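Local coordinates for RNA polymerase sigma-H factor (Fusobacterium nucleatum subsp. nucleatum, PDB 3MZY), which probably directs RNA polymerase to specific initiation sites as a DNA-binding sigma-70 family factor and is then released, at residues Gly14-Ile19 against Glu100-Phe105; Asn108-Phe113 against Gln146-Lys151. One frame throughout, in Å; residues are numbered along the deposited sequence.

Contact 1: Gly14-Ile19 against Glu100-Phe105; sequences GLLKAI and EEFKKF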
loop_
_atom_site.group_PDB
_atom_site.type_symbol
_atom_site.label_atom_id
_atom_site.label_comp_id
_atom_site.label_asym_id
_atom_site.label_seq_id
_atom_site.Cartn_x
_atom_site.Cartn_y
_atom_site.Cartn_z
ATOM N N GLY A 14 3.380 -1.659 -4.653
ATOM C CA GLY A 14 4.002 -0.373 -4.316
ATOM C C GLY A 14 3.968 -0.110 -2.822
ATOM O O GLY A 14 4.986 0.260 -2.240
ATOM N N LEU A 15 2.812 -0.344 -2.200
ATOM C CA LEU A 15 2.632 -0.101 -0.786
ATOM C C LEU A 15 3.459 -1.058 0.075
ATOM O O LEU A 15 4.101 -0.629 1.038
ATOM C CB LEU A 15 1.145 -0.182 -0.396
ATOM C CG LEU A 15 0.783 -0.153 1.102
ATOM C CD1 LEU A 15 1.055 1.209 1.727
ATOM C CD2 LEU A 15 -0.665 -0.537 1.349
ATOM N N LEU A 16 3.407 -2.351 -0.260
ATOM C CA LEU A 16 4.182 -3.385 0.402
ATOM C C LEU A 16 5.678 -3.095 0.336
ATOM O O LEU A 16 6.424 -3.396 1.274
ATOM C CB LEU A 16 3.886 -4.736 -0.247
ATOM C CG LEU A 16 3.032 -5.792 0.464
ATOM C CD1 LEU A 16 2.042 -5.190 1.452
ATOM C CD2 LEU A 16 2.318 -6.639 -0.579
ATOM N N LYS A 17 6.097 -2.525 -0.790
ATOM C CA LYS A 17 7.470 -2.065 -0.985
ATOM C C LYS A 17 7.744 -0.881 -0.076
ATOM O O LYS A 17 8.761 -0.849 0.615
ATOM C CB LYS A 17 7.705 -1.659 -2.444
ATOM C CG LYS A 17 8.125 -2.807 -3.352
ATOM C CD LYS A 17 8.657 -2.293 -4.684
ATOM C CE LYS A 17 8.728 -3.403 -5.705
ATOM N NZ LYS A 17 9.415 -2.936 -6.940
ATOM N N ALA A 18 6.824 0.086 -0.079
ATOM C CA ALA A 18 6.905 1.240 0.803
ATOM C C ALA A 18 7.187 0.803 2.239
ATOM O O ALA A 18 8.115 1.299 2.874
ATOM C CB ALA A 18 5.618 2.048 0.735
ATOM N N ILE A 19 6.383 -0.145 2.718
ATOM C CA ILE A 19 6.444 -0.641 4.079
ATOM C C ILE A 19 7.764 -1.366 4.375
ATOM O O ILE A 19 8.356 -1.162 5.432
ATOM C CB ILE A 19 5.259 -1.603 4.362
ATOM C CG1 ILE A 19 3.923 -0.872 4.239
ATOM C CG2 ILE A 19 5.399 -2.287 5.749
ATOM C CD1 ILE A 19 2.721 -1.804 4.115
ATOM N N GLU A 100 -2.029 -11.160 -2.723
ATOM C CA GLU A 100 -3.308 -11.745 -2.387
ATOM C C GLU A 100 -3.477 -11.897 -0.871
ATOM O O GLU A 100 -4.531 -11.549 -0.331
ATOM C CB GLU A 100 -3.479 -13.083 -3.106
ATOM C CG GLU A 100 -4.868 -13.299 -3.690
ATOM C CD GLU A 100 -5.255 -12.257 -4.747
ATOM O OE1 GLU A 100 -4.383 -11.821 -5.535
ATOM O OE2 GLU A 100 -6.446 -11.884 -4.796
ATOM N N GLU A 101 -2.449 -12.403 -0.184
ATOM C CA GLU A 101 -2.492 -12.504 1.279
ATOM C C GLU A 101 -2.791 -11.136 1.910
ATOM O O GLU A 101 -3.592 -11.042 2.837
ATOM C CB GLU A 101 -1.195 -13.083 1.860
ATOM C CG GLU A 101 -0.903 -14.563 1.582
ATOM C CD GLU A 101 -1.978 -15.500 2.104
ATOM O OE1 GLU A 101 -1.743 -16.200 3.120
ATOM O OE2 GLU A 101 -3.070 -15.530 1.490
ATOM N N PHE A 102 -2.163 -10.077 1.397
ATOM C CA PHE A 102 -2.425 -8.739 1.907
ATOM C C PHE A 102 -3.874 -8.296 1.715
ATOM O O PHE A 102 -4.482 -7.754 2.633
ATOM C CB PHE A 102 -1.489 -7.700 1.307
ATOM C CG PHE A 102 -1.735 -6.311 1.823
ATOM C CD1 PHE A 102 -1.183 -5.903 3.043
ATOM C CD2 PHE A 102 -2.542 -5.418 1.114
ATOM C CE1 PHE A 102 -1.410 -4.616 3.532
ATOM C CE2 PHE A 102 -2.774 -4.132 1.600
ATOM C CZ PHE A 102 -2.205 -3.732 2.805
ATOM N N LYS A 103 -4.424 -8.510 0.526
ATOM C CA LYS A 103 -5.809 -8.130 0.270
ATOM C C LYS A 103 -6.747 -8.745 1.315
ATOM O O LYS A 103 -7.604 -8.048 1.884
ATOM C CB LYS A 103 -6.232 -8.537 -1.137
ATOM C CG LYS A 103 -5.698 -7.643 -2.213
ATOM C CD LYS A 103 -6.556 -7.724 -3.471
ATOM C CE LYS A 103 -6.020 -8.744 -4.440
ATOM N NZ LYS A 103 -6.791 -8.779 -5.723
ATOM N N LYS A 104 -6.547 -10.033 1.597
ATOM C CA LYS A 104 -7.333 -10.742 2.605
ATOM C C LYS A 104 -7.053 -10.232 4.014
ATOM O O LYS A 104 -7.977 -9.994 4.795
ATOM C CB LYS A 104 -7.123 -12.263 2.505
ATOM N N PHE A 105 -5.787 -10.063 4.358
ATOM C CA PHE A 105 -5.464 -9.545 5.673
ATOM C C PHE A 105 -6.183 -8.199 5.908
ATOM O O PHE A 105 -6.844 -7.990 6.941
ATOM C CB PHE A 105 -3.948 -9.380 5.828
ATOM C CG PHE A 105 -3.561 -8.477 6.971
ATOM C CD1 PHE A 105 -3.069 -7.200 6.726
ATOM C CD2 PHE A 105 -3.734 -8.891 8.292
ATOM C CE1 PHE A 105 -2.721 -6.340 7.789
ATOM C CE2 PHE A 105 -3.398 -8.038 9.359
ATOM C CZ PHE A 105 -2.894 -6.755 9.100
#

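Contact 2: Asn108-Phe113 against Gln146-Lys151; sequences NNFSKF and QRIRKK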
loop_
_atom_site.group_PDB
_atom_site.type_symbol
_atom_site.label_atom_id
_atom_site.label_comp_id
_atom_site.label_asym_id
_atom_site.label_seq_id
_atom_site.Cartn_x
_atom_site.Cartn_y
_atom_site.Cartn_z
ATOM N N ASN A 108 -10.021 -8.504 6.120
ATOM C CA ASN A 108 -10.427 -9.097 7.383
ATOM C C ASN A 108 -9.990 -8.389 8.660
ATOM O O ASN A 108 -10.439 -8.789 9.740
ATOM C CB ASN A 108 -9.955 -10.535 7.448
ATOM C CG ASN A 108 -10.515 -11.375 6.328
ATOM O OD1 ASN A 108 -11.647 -11.176 5.875
ATOM N ND2 ASN A 108 -9.721 -12.325 5.871
ATOM N N ASN A 109 -9.119 -7.378 8.573
ATOM C CA ASN A 109 -8.605 -6.759 9.815
ATOM C C ASN A 109 -8.627 -5.242 9.885
ATOM O O ASN A 109 -8.486 -4.686 10.969
ATOM C CB ASN A 109 -7.194 -7.271 10.154
ATOM C CG ASN A 109 -7.175 -8.762 10.411
ATOM O OD1 ASN A 109 -6.921 -9.557 9.504
ATOM N ND2 ASN A 109 -7.489 -9.156 11.640
ATOM N N PHE A 110 -8.801 -4.564 8.751
ATOM C CA PHE A 110 -8.901 -3.116 8.816
ATOM C C PHE A 110 -10.281 -2.610 9.232
ATOM O O PHE A 110 -11.292 -3.245 8.964
ATOM C CB PHE A 110 -8.426 -2.465 7.515
ATOM C CG PHE A 110 -6.938 -2.601 7.268
ATOM C CD1 PHE A 110 -6.078 -3.114 8.261
ATOM C CD2 PHE A 110 -6.392 -2.198 6.066
ATOM C CE1 PHE A 110 -4.708 -3.240 8.038
ATOM C CE2 PHE A 110 -5.012 -2.302 5.840
ATOM C CZ PHE A 110 -4.169 -2.828 6.836
ATOM N N SER A 111 -10.312 -1.461 9.894
ATOM C CA SER A 111 -11.557 -0.746 10.118
ATOM C C SER A 111 -12.170 -0.295 8.757
ATOM O O SER A 111 -11.516 -0.350 7.703
ATOM C CB SER A 111 -11.277 0.470 11.001
ATOM O OG SER A 111 -10.609 1.500 10.252
ATOM N N LYS A 112 -13.424 0.134 8.777
ATOM C CA LYS A 112 -14.030 0.757 7.597
ATOM C C LYS A 112 -13.226 2.005 7.139
ATOM O O LYS A 112 -12.957 2.176 5.945
ATOM C CB LYS A 112 -15.478 1.136 7.891
ATOM C CG LYS A 112 -16.250 1.580 6.675
ATOM C CD LYS A 112 -17.289 2.634 7.036
ATOM C CE LYS A 112 -18.229 2.854 5.880
ATOM N NZ LYS A 112 -18.991 4.107 6.067
ATOM N N PHE A 113 -12.830 2.852 8.094
ATOM C CA PHE A 113 -11.993 4.035 7.825
ATOM C C PHE A 113 -10.647 3.644 7.188
ATOM O O PHE A 113 -10.264 4.181 6.148
ATOM C CB PHE A 113 -11.792 4.857 9.118
ATOM C CG PHE A 113 -11.147 6.215 8.908
ATOM C CD1 PHE A 113 -11.250 6.891 7.684
ATOM C CD2 PHE A 113 -10.462 6.832 9.958
ATOM C CE1 PHE A 113 -10.664 8.152 7.487
ATOM C CE2 PHE A 113 -9.878 8.099 9.791
ATOM C CZ PHE A 113 -9.972 8.765 8.535
ATOM N N GLN A 146 -0.646 5.531 8.826
ATOM C CA GLN A 146 0.385 5.113 9.740
ATOM C C GLN A 146 -0.047 3.838 10.466
ATOM O O GLN A 146 0.775 2.953 10.718
ATOM C CB GLN A 146 0.687 6.235 10.735
ATOM C CG GLN A 146 1.934 6.007 11.582
ATOM C CD GLN A 146 3.206 6.376 10.836
ATOM O OE1 GLN A 146 3.197 7.255 9.962
ATOM N NE2 GLN A 146 4.307 5.705 11.173
ATOM N N ARG A 147 -1.334 3.753 10.804
ATOM C CA ARG A 147 -1.906 2.525 11.380
ATOM C C ARG A 147 -1.895 1.392 10.381
ATOM O O ARG A 147 -1.610 0.256 10.745
ATOM C CB ARG A 147 -3.344 2.733 11.846
ATOM C CG ARG A 147 -3.494 3.419 13.169
ATOM C CD ARG A 147 -4.887 3.144 13.733
ATOM N NE ARG A 147 -5.975 3.447 12.798
ATOM C CZ ARG A 147 -6.350 4.684 12.454
ATOM N NH1 ARG A 147 -5.700 5.727 12.958
ATOM N NH2 ARG A 147 -7.354 4.884 11.591
ATOM N N ILE A 148 -2.206 1.697 9.121
ATOM C CA ILE A 148 -2.112 0.694 8.039
ATOM C C ILE A 148 -0.677 0.124 7.960
ATOM O O ILE A 148 -0.485 -1.091 7.828
ATOM C CB ILE A 148 -2.577 1.261 6.659
ATOM C CG1 ILE A 148 -4.072 1.598 6.687
ATOM C CG2 ILE A 148 -2.278 0.269 5.527
ATOM C CD1 ILE A 148 -4.552 2.440 5.506
ATOM N N ARG A 149 0.313 1.014 8.046
ATOM C CA ARG A 149 1.729 0.641 8.095
ATOM C C ARG A 149 2.085 -0.297 9.265
ATOM O O ARG A 149 2.578 -1.386 9.032
ATOM C CB ARG A 149 2.612 1.893 8.145
ATOM C CG ARG A 149 4.103 1.606 8.219
ATOM C CD ARG A 149 4.879 2.781 8.776
ATOM N NE ARG A 149 6.167 2.366 9.327
ATOM C CZ ARG A 149 7.069 3.201 9.840
ATOM N NH1 ARG A 149 6.827 4.509 9.883
ATOM N NH2 ARG A 149 8.220 2.733 10.314
ATOM N N LYS A 150 1.853 0.131 10.505
ATOM C CA LYS A 150 2.222 -0.663 11.669
ATOM C C LYS A 150 1.503 -2.025 11.672
ATOM O O LYS A 150 2.136 -3.056 11.889
ATOM C CB LYS A 150 1.975 0.105 12.981
ATOM N N LYS A 151 0.200 -2.027 11.387
ATOM C CA LYS A 151 -0.576 -3.267 11.380
ATOM C C LYS A 151 -0.120 -4.197 10.280
ATOM O O LYS A 151 -0.101 -5.424 10.458
ATOM C CB LYS A 151 -2.078 -2.993 11.278
ATOM C CG LYS A 151 -2.662 -2.441 12.578
ATOM C CD LYS A 151 -4.046 -1.867 12.337
ATOM C CE LYS A 151 -4.531 -1.146 13.587
ATOM N NZ LYS A 151 -5.939 -0.714 13.462
HETATM O O HOH W 1 -8.283 -2.253 12.237
HETATM O O HOH W 2 -9.729 2.903 12.230
#

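Contact 1: Gly14-Ile19 against Glu100-Phe105
The phenyl ring of F102 reaches from helix 91-109 to L15 and L16 on helix 8-21, and these are the two pairs that come within 4.5 Å. The nearest CA atoms are those of L16 and F102, 8.6 Å apart; side chains bridge that gap, with no hydrogen bond between the two segments, and 136 Å² is buried. This is side-chain packing between two helices, a phenyl ring set against two leucines in the buried interior of an all-helical chain.

The CH-pi part belongs to L16. Its CD1 methyl lies 4.1 Å from the centroid of the F102 ring and 29° off the ring normal, which places it over one face but displaced toward the CD1 side, where L16 CD1 and F102 CD1 are 3.7 Å apart. The two side chains run past one another in opposite senses, each heading for the other's backbone.

Plain apolar packing is the share of L15. Its CD2 methyl touches the far end of the ring at F102 CZ, 3.8 Å away, with the side chains crossing nearly at right angles; the approach is oblique to the ring. F102 has CG anti to its own backbone nitrogen (chi1 -180°), which sends the ring straight out from its helix and brings CZ as far as L15.

Within 100-105, K103 NZ forms a salt bridge with E100 OE2 at 3.3 Å and also bonds to Q9 OE1, adding a polar tie between helices 8-21 and 91-109.

Residues 14-19 lie within the sigma-70 region 2 sequence, and the contact packs that part of the chain on helix 91-109. F102 also touches I12 on helix 8-21 and S152 on helix 138-159, whereas L15 continues the buried layer to I37 of helix 29-50 and to L118 and L121 of helix 112-121.

Contact 2: Asn108-Phe113 against Gln146-Lys151
K151 meets F110 first through its CB, 4.2 Å from F110 CE1 and oblique to the ring. Beyond CG the chain is extended and passes F110 in the opposite sense, carrying NZ toward the turn between helices 91-109 and 112-121, a water's length short of it. NZ donates to a water at 3.1 Å, which in turn donates to N109 O at 2.8 Å. NZ also forms a salt bridge with E114 OE2, an oxygen shared with R147 NE.

On the CE2 side of the ring, I148 CG2 approaches obliquely to 3.8 Å from F110 CE2, the side chains crossing at about a right angle.

A bend at chi3 (-52°) swings the R147 guanidinium toward F113, whose CD2 sits at its edge, 4.0 Å from R147 NH2, with the planes 38° apart. A second water, 2.6 Å from S111 OG, receives a weak hydrogen bond from R147 NH2.

S111 N-caps helix 112-121: its side chain caps a backbone N just beyond F113, while its own N bonds to E114 OE1, consistent with a capping box. Helices 112-121, 127-134 and 138-159 are consistent with the helix-turn-helix region 4 of sigma-70 factors, the last probably the recognition helix. F110 on S152 and F113 on I141 seat helix 112-121 on helix 138-159; I148 reaches V117 of the former, and K136, just before the latter, makes a cation-pi pair with F113.

Contacts 1 and 2 follow one another along the chain, share helix 91-109 and have centres about 11 Å apart. F105, at the end of the 100-105 segment, joins them directly: its CE1 is 3.7 Å from F110 CE1, with the rings at about 80°, and its CZ lies 3.4 Å from K151 O. S152 is touched by both F102 and F110, and L118 by both L15 and F110. Contact 1 joins helices 8-21 and 91-109; contact 2, partly buried and with a water-mediated, charged fringe, joins the start of helix 112-121 to helix 138-159. Neither holds a ligand; contact 2 probably lies in the DNA-binding part, which contact 1 ties to region 2.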